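Local coordinates for protein histidine kinase (Synechocystis sp., PDB 5DFY) that probably works as a light-sensing histidine kinase of a two-component system, here represented by a phytochrome-related GAF domain that carries covalently bound phycocyanobilin, at residues 56-61 and 186-191; 128-133 and 138-143. All blocks are in the same frame, centred on the assembly; numbering follows the deposited sequence.

Overall arrangement
Both interactions belong to one bilin-binding GAF domain, built on a five-stranded antiparallel sheet. Interaction 1 joins helix 50-66 near the start of the modelled chain to helix 179-203 near its end, with 124 residues between the segments. Interaction 2 is nested inside this span. It is local, linking the loop after strand 125-127 to helix 137-145, which carries the chromophore. The two contacts lie on opposite sides of the chain's centre. The centres of interactions 1 and 2 are 24 Å apart. The nearest atoms of the two are about 15 Å apart. Strand 150-158 serves both, packing on Ala189 in one and on Val130 and Leu143 in the other. Pairing of terminal helices and bilin attachment thus occupy separate regions of the domain.

Interaction 1: residues 56-61 and 186-191; sequences RATSDE and HQIANQ
Thr58 and Ile188 meet where the first and last helices of the GAF domain, 50-66 and 179-203, lie side by side against the sheet. The contact is small and mostly apolar. Methyl CG2 of Thr58 touches methyl CG2 of Ile188 at 3.7 Å. The two side chains slide past each other in opposite directions. In Thr58, CG2 stands anti to the backbone N (chi1 -66° places OG1 beside that N), which turns the methyl to the apolar partner and leaves the hydroxyl for polar contacts. A bridging water takes it up. The water lies 3.0 Å from Thr58 OG1 and donates to Ile188 O at 2.9 Å, linking the helices. Thr58 OG1 is also bonded to Ile54 O, one turn earlier. Glu61 reaches over with an extended chain, and its OE1 comes within 4.2 Å of Ile188 CG2 at the exposed margin. Ile188 packs further on Val62 and Leu65, while on the sheet side of helix 179-203 Ala189 packs on strand 150-158. On the same helix, Asn190 ND2 donates to Gln187 OE1 at 3.0 Å, from above the carbonyl plane. Gln187 packs on Phe205, and Asn190 on Leu201, of the second subunit. Neighbouring terminal helices on one face of an antiparallel sheet are characteristic of the GAF fold in phytochrome-related proteins.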
loop_
_atom_site.group_PDB
_atom_site.type_symbol
_atom_site.label_atom_id
_atom_site.label_comp_id
_atom_site.label_asym_id
_atom_site.label_seq_id
_atom_site.Cartn_x
_atom_site.Cartn_y
_atom_site.Cartn_z
ATOM N N ARG A 56 -7.028 -11.825 13.553
ATOM C CA ARG A 56 -8.124 -12.069 14.496
ATOM C C ARG A 56 -9.022 -10.849 14.612
ATOM O O ARG A 56 -10.255 -10.944 14.514
ATOM C CB ARG A 56 -7.555 -12.457 15.867
ATOM C CG ARG A 56 -8.617 -12.804 16.907
ATOM C CD ARG A 56 -7.951 -13.174 18.229
ATOM N NE ARG A 56 -7.242 -12.035 18.812
ATOM C CZ ARG A 56 -5.916 -11.884 18.813
ATOM N NH1 ARG A 56 -5.127 -12.803 18.254
ATOM N NH2 ARG A 56 -5.375 -10.803 19.373
ATOM N N ALA A 57 -8.438 -9.693 14.796
ATOM C CA ALA A 57 -9.229 -8.496 14.990
ATOM C C ALA A 57 -10.111 -8.248 13.777
ATOM O O ALA A 57 -11.296 -7.977 13.911
ATOM C CB ALA A 57 -8.333 -7.282 15.256
ATOM N N THR A 58 -9.528 -8.343 12.590
ATOM C CA THR A 58 -10.281 -8.056 11.382
ATOM C C THR A 58 -11.396 -9.067 11.187
ATOM O O THR A 58 -12.524 -8.695 10.883
ATOM C CB THR A 58 -9.376 -8.060 10.124
ATOM O OG1 THR A 58 -8.443 -6.978 10.210
ATOM C CG2 THR A 58 -10.210 -7.908 8.857
ATOM N N SER A 59 -11.089 -10.339 11.358
ATOM C CA SER A 59 -12.039 -11.406 11.057
ATOM C C SER A 59 -13.224 -11.329 12.016
ATOM O O SER A 59 -14.372 -11.471 11.618
ATOM C CB SER A 59 -11.377 -12.786 11.156
ATOM O OG SER A 59 -10.326 -12.933 10.201
ATOM N N ASP A 60 -12.915 -11.122 13.301
ATOM C CA ASP A 60 -13.962 -10.994 14.312
ATOM C C ASP A 60 -14.802 -9.740 14.069
ATOM O O ASP A 60 -16.019 -9.745 14.268
ATOM C CB ASP A 60 -13.378 -10.925 15.730
ATOM C CG ASP A 60 -12.792 -12.250 16.214
ATOM O OD1 ASP A 60 -13.014 -13.322 15.592
ATOM O OD2 ASP A 60 -12.105 -12.217 17.264
ATOM N N GLU A 61 -14.159 -8.657 13.632
ATOM C CA GLU A 61 -14.875 -7.430 13.321
ATOM C C GLU A 61 -15.871 -7.647 12.174
ATOM O O GLU A 61 -17.029 -7.234 12.270
ATOM C CB GLU A 61 -13.869 -6.311 12.990
ATOM C CG GLU A 61 -14.508 -4.996 12.528
ATOM C CD GLU A 61 -13.475 -3.945 12.094
ATOM O OE1 GLU A 61 -12.452 -4.303 11.462
ATOM O OE2 GLU A 61 -13.701 -2.753 12.383
ATOM N N HIS A 186 -15.153 -4.386 1.346
ATOM C CA HIS A 186 -14.085 -3.942 0.452
ATOM C C HIS A 186 -13.106 -3.024 1.205
ATOM O O HIS A 186 -11.889 -3.184 1.096
ATOM C CB HIS A 186 -14.676 -3.209 -0.765
ATOM C CG HIS A 186 -13.653 -2.842 -1.798
ATOM N ND1 HIS A 186 -13.479 -3.550 -2.961
ATOM C CD2 HIS A 186 -12.755 -1.830 -1.827
ATOM C CE1 HIS A 186 -12.482 -3.013 -3.657
ATOM N NE2 HIS A 186 -12.041 -1.964 -3.000
ATOM N N GLN A 187 -13.635 -2.092 1.995
ATOM C CA GLN A 187 -12.765 -1.193 2.753
ATOM C C GLN A 187 -12.092 -1.874 3.954
ATOM O O GLN A 187 -10.949 -1.561 4.279
ATOM C CB GLN A 187 -13.531 0.036 3.231
ATOM C CG GLN A 187 -13.981 0.965 2.098
ATOM C CD GLN A 187 -12.849 1.328 1.160
ATOM O OE1 GLN A 187 -11.707 1.554 1.582
ATOM N NE2 GLN A 187 -13.145 1.345 -0.132
ATOM N N ILE A 188 -12.804 -2.771 4.631
ATOM C CA ILE A 188 -12.178 -3.516 5.723
ATOM C C ILE A 188 -10.970 -4.286 5.183
ATOM O O ILE A 188 -9.906 -4.359 5.821
ATOM C CB ILE A 188 -13.195 -4.475 6.405
ATOM C CG1 ILE A 188 -14.224 -3.647 7.154
ATOM C CG2 ILE A 188 -12.486 -5.440 7.368
ATOM C CD1 ILE A 188 -15.357 -4.431 7.718
ATOM N N ALA A 189 -11.108 -4.850 3.991
ATOM C CA ALA A 189 -9.989 -5.560 3.393
ATOM C C ALA A 189 -8.846 -4.604 3.006
ATOM O O ALA A 189 -7.690 -4.924 3.207
ATOM C CB ALA A 189 -10.444 -6.370 2.169
ATOM N N ASN A 190 -9.180 -3.431 2.476
ATOM C CA ASN A 190 -8.147 -2.424 2.201
ATOM C C ASN A 190 -7.356 -2.104 3.474
ATOM O O ASN A 190 -6.133 -2.027 3.463
ATOM C CB ASN A 190 -8.744 -1.121 1.680
ATOM C CG ASN A 190 -9.234 -1.201 0.241
ATOM O OD1 ASN A 190 -8.876 -2.097 -0.524
ATOM N ND2 ASN A 190 -10.061 -0.230 -0.134
ATOM N N GLN A 191 -8.066 -1.937 4.576
ATOM C CA GLN A 191 -7.442 -1.592 5.855
ATOM C C GLN A 191 -6.583 -2.737 6.369
ATOM O O GLN A 191 -5.501 -2.531 6.911
ATOM C CB GLN A 191 -8.501 -1.238 6.900
ATOM C CG GLN A 191 -7.912 -0.949 8.287
ATOM C CD GLN A 191 -6.866 0.163 8.251
ATOM O OE1 GLN A 191 -5.657 -0.057 8.487
ATOM N NE2 GLN A 191 -7.325 1.361 7.931
HETATM O O HOH W 1 -9.307 -4.499 8.697
#

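Interaction 2: residues 128-133 and 138-143; sequences GDVETA and CHLDNL. With CYC (phycocyanobilin), chain B.
Val130 lies across both Leu140 and Leu143, and so fastens a loop of the bilin-binding GAF domain to helix 137-145, which holds the chromophore. Its two methyls divide the work. CG2 meets Leu140 CD1 at 3.9 Å, while CG1 meets Leu143 CD1 at the same distance. Both pairs of side chains cross obliquely. Leu140 has CG anti to its backbone N (chi1 -179°), and its branched end reaches the loop. There Glu131 crosses it at about a right angle. Glu131 CB leads away from the helix, but the chain bends at chi2 (-64°) and brings OE2 to 3.9 Å from Leu140 CD1. The carboxylate is held by a salt bridge to Arg144. The loop is shaped by an Asx turn, in which Asp129 OD1, also paired with Arg149, accepts from Glu131 N at 2.9 Å.

Leu143 carries the contact on to the pigment. Its CD1, the same methyl that meets Val130, sits 3.6 Å above one face of the His139 ring, offset toward the rim. Phycocyanobilin covers the opposite face, with its pyrrole nitrogens ND, offset toward the rim, and NA over it. The imidazole is therefore sandwiched between a leucine and the bilin. Its rotation is further fixed at the edge, where His139 ND1 donates in plane to O1D of a bilin propionate at 2.9 Å. Phe135 also meets this ring, and Trp106 packs on Leu143 and Asn142. The terminal ring that bears NC and OC is tied twice to the same helix. Cys138 SG forms a 1.8 Å thioether bond to CAC. Asn142 ND2 donates to the bilin carbonyl OC at 2.7 Å, in a nearly straight bond.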
loop_
_atom_site.group_PDB
_atom_site.type_symbol
_atom_site.label_atom_id
_atom_site.label_comp_id
_atom_site.label_asym_id
_atom_site.label_seq_id
_atom_site.Cartn_x
_atom_site.Cartn_y
_atom_site.Cartn_z
ATOM N N GLY A 128 -25.536 -14.791 -3.334
ATOM C CA GLY A 128 -26.569 -14.941 -2.329
ATOM C C GLY A 128 -27.025 -16.367 -2.069
ATOM O O GLY A 128 -27.528 -16.660 -0.992
ATOM N N ASP A 129 -26.863 -17.246 -3.045
ATOM C CA ASP A 129 -27.220 -18.655 -2.886
ATOM C C ASP A 129 -26.364 -19.472 -3.819
ATOM O O ASP A 129 -26.543 -19.420 -5.038
ATOM C CB ASP A 129 -28.706 -18.881 -3.177
ATOM C CG ASP A 129 -29.169 -20.258 -2.796
ATOM O OD1 ASP A 129 -28.332 -21.166 -2.657
ATOM O OD2 ASP A 129 -30.398 -20.429 -2.620
ATOM N N VAL A 130 -25.407 -20.217 -3.275
ATOM C CA VAL A 130 -24.497 -20.960 -4.116
ATOM C C VAL A 130 -25.252 -21.988 -4.961
ATOM O O VAL A 130 -24.758 -22.405 -5.995
ATOM C CB VAL A 130 -23.402 -21.686 -3.314
ATOM C CG1 VAL A 130 -22.535 -20.672 -2.537
ATOM C CG2 VAL A 130 -23.998 -22.741 -2.383
ATOM N N GLU A 131 -26.432 -22.392 -4.511
ATOM C CA GLU A 131 -27.162 -23.452 -5.198
ATOM C C GLU A 131 -27.789 -22.959 -6.495
ATOM O O GLU A 131 -28.096 -23.766 -7.377
ATOM C CB GLU A 131 -28.234 -24.034 -4.274
ATOM C CG GLU A 131 -27.643 -24.804 -3.088
ATOM C CD GLU A 131 -26.853 -26.043 -3.497
ATOM O OE1 GLU A 131 -27.144 -26.621 -4.568
ATOM O OE2 GLU A 131 -25.931 -26.444 -2.749
ATOM N N THR A 132 -27.966 -21.650 -6.621
ATOM C CA THR A 132 -28.591 -21.080 -7.812
ATOM C C THR A 132 -27.613 -20.269 -8.664
ATOM O O THR A 132 -28.023 -19.542 -9.574
ATOM C CB THR A 132 -29.778 -20.183 -7.430
ATOM O OG1 THR A 132 -29.309 -19.005 -6.762
ATOM C CG2 THR A 132 -30.741 -20.921 -6.535
ATOM N N ALA A 133 -26.319 -20.406 -8.394
ATOM C CA ALA A 133 -25.329 -19.516 -8.994
ATOM C C ALA A 133 -24.781 -20.037 -10.316
ATOM O O ALA A 133 -24.063 -19.324 -11.013
ATOM C CB ALA A 133 -24.179 -19.281 -8.016
ATOM N N CYS A 138 -17.159 -28.930 -9.390
ATOM C CA CYS A 138 -16.021 -29.060 -8.482
ATOM C C CYS A 138 -15.983 -27.880 -7.500
ATOM O O CYS A 138 -15.513 -28.024 -6.375
ATOM C CB CYS A 138 -14.702 -29.159 -9.258
ATOM S SG CYS A 138 -14.302 -27.745 -10.304
ATOM N N HIS A 139 -16.495 -26.733 -7.940
ATOM C CA HIS A 139 -16.516 -25.509 -7.133
ATOM C C HIS A 139 -17.644 -25.620 -6.102
ATOM O O HIS A 139 -17.415 -25.427 -4.901
ATOM C CB HIS A 139 -16.681 -24.291 -8.057
ATOM C CG HIS A 139 -16.674 -22.963 -7.365
ATOM N ND1 HIS A 139 -17.072 -21.810 -8.000
ATOM C CD2 HIS A 139 -16.283 -22.592 -6.121
ATOM C CE1 HIS A 139 -16.955 -20.785 -7.172
ATOM N NE2 HIS A 139 -16.471 -21.232 -6.026
ATOM N N LEU A 140 -18.844 -25.957 -6.578
ATOM C CA LEU A 140 -19.998 -26.145 -5.698
ATOM C C LEU A 140 -19.724 -27.204 -4.639
ATOM O O LEU A 140 -20.165 -27.074 -3.497
ATOM C CB LEU A 140 -21.241 -26.525 -6.517
ATOM C CG LEU A 140 -22.531 -26.718 -5.721
ATOM C CD1 LEU A 140 -22.805 -25.521 -4.826
ATOM C CD2 LEU A 140 -23.724 -26.966 -6.645
ATOM N N ASP A 141 -18.995 -28.255 -5.003
ATOM C CA ASP A 141 -18.698 -29.315 -4.049
ATOM C C ASP A 141 -17.876 -28.761 -2.904
ATOM O O ASP A 141 -18.089 -29.131 -1.750
ATOM C CB ASP A 141 -17.952 -30.480 -4.705
ATOM C CG ASP A 141 -18.824 -31.265 -5.689
ATOM O OD1 ASP A 141 -20.072 -31.164 -5.618
ATOM O OD2 ASP A 141 -18.247 -31.990 -6.533
ATOM N N ASN A 142 -16.931 -27.875 -3.207
ATOM C CA ASN A 142 -16.117 -27.312 -2.149
ATOM C C ASN A 142 -16.909 -26.318 -1.319
ATOM O O ASN A 142 -16.716 -26.243 -0.116
ATOM C CB ASN A 142 -14.857 -26.658 -2.716
ATOM C CG ASN A 142 -13.655 -27.582 -2.661
ATOM O OD1 ASN A 142 -13.616 -28.522 -1.865
ATOM N ND2 ASN A 142 -12.668 -27.320 -3.502
ATOM N N LEU A 143 -17.805 -25.566 -1.950
ATOM C CA LEU A 143 -18.661 -24.649 -1.203
ATOM C C LEU A 143 -19.502 -25.436 -0.199
ATOM O O LEU A 143 -19.568 -25.075 0.977
ATOM C CB LEU A 143 -19.538 -23.833 -2.143
ATOM C CG LEU A 143 -18.748 -22.824 -3.004
ATOM C CD1 LEU A 143 -19.528 -22.403 -4.229
ATOM C CD2 LEU A 143 -18.393 -21.592 -2.167
HETATM C CHA CYC B . -14.337 -19.515 -9.190
HETATM N NA CYC B . -13.379 -19.949 -6.878
HETATM C C1A CYC B . -13.973 -19.143 -7.954
HETATM C C2A CYC B . -14.135 -17.755 -7.403
HETATM C C3A CYC B . -13.656 -17.730 -6.041
HETATM C C4A CYC B . -13.200 -19.091 -5.716
HETATM C CMA CYC B . -13.637 -16.507 -5.161
HETATM C CAA CYC B . -14.647 -16.578 -8.215
HETATM C CBA CYC B . -13.380 -16.148 -8.988
HETATM C CGA CYC B . -13.549 -15.017 -10.002
HETATM O O1A CYC B . -14.701 -14.689 -10.364
HETATM O O2A CYC B . -12.538 -14.418 -10.509
HETATM C CHB CYC B . -12.558 -19.627 -4.484
HETATM N NB CYC B . -13.944 -18.406 -2.785
HETATM C C1B CYC B . -12.742 -19.142 -3.267
HETATM C C2B CYC B . -11.800 -19.272 -2.149
HETATM C C3B CYC B . -12.361 -18.666 -1.017
HETATM C C4B CYC B . -13.702 -18.135 -1.350
HETATM C CMB CYC B . -10.458 -19.962 -2.266
HETATM C CAB CYC B . -11.728 -18.564 0.365
HETATM C CBB CYC B . -11.396 -17.113 0.681
HETATM O OB CYC B . -14.496 -17.555 -0.648
HETATM N NC CYC B . -12.875 -24.533 -7.503
HETATM C C1C CYC B . -12.728 -25.502 -6.748
HETATM C C2C CYC B . -12.533 -26.929 -7.687
HETATM C C3C CYC B . -12.135 -26.507 -8.857
HETATM C C4C CYC B . -12.803 -25.038 -8.968
HETATM C CMC CYC B . -11.597 -27.951 -6.945
HETATM C CAC CYC B . -12.518 -27.402 -10.162
HETATM C CBC CYC B . -11.648 -28.637 -10.169
HETATM O OC CYC B . -12.716 -25.488 -5.533
HETATM C CHD CYC B . -13.090 -24.390 -10.107
HETATM N ND CYC B . -13.512 -22.014 -9.202
HETATM C C1D CYC B . -13.605 -22.988 -10.159
HETATM C C2D CYC B . -14.277 -22.499 -11.242
HETATM C C3D CYC B . -14.596 -21.208 -10.975
HETATM C C4D CYC B . -14.116 -20.909 -9.704
HETATM C CMD CYC B . -14.556 -23.310 -12.499
HETATM C CAD CYC B . -15.337 -20.264 -11.889
HETATM C CBD CYC B . -16.799 -20.177 -11.500
HETATM C CGD CYC B . -17.477 -21.513 -11.746
HETATM O O1D CYC B . -17.845 -22.242 -10.786
HETATM O O2D CYC B . -17.678 -21.922 -12.923
#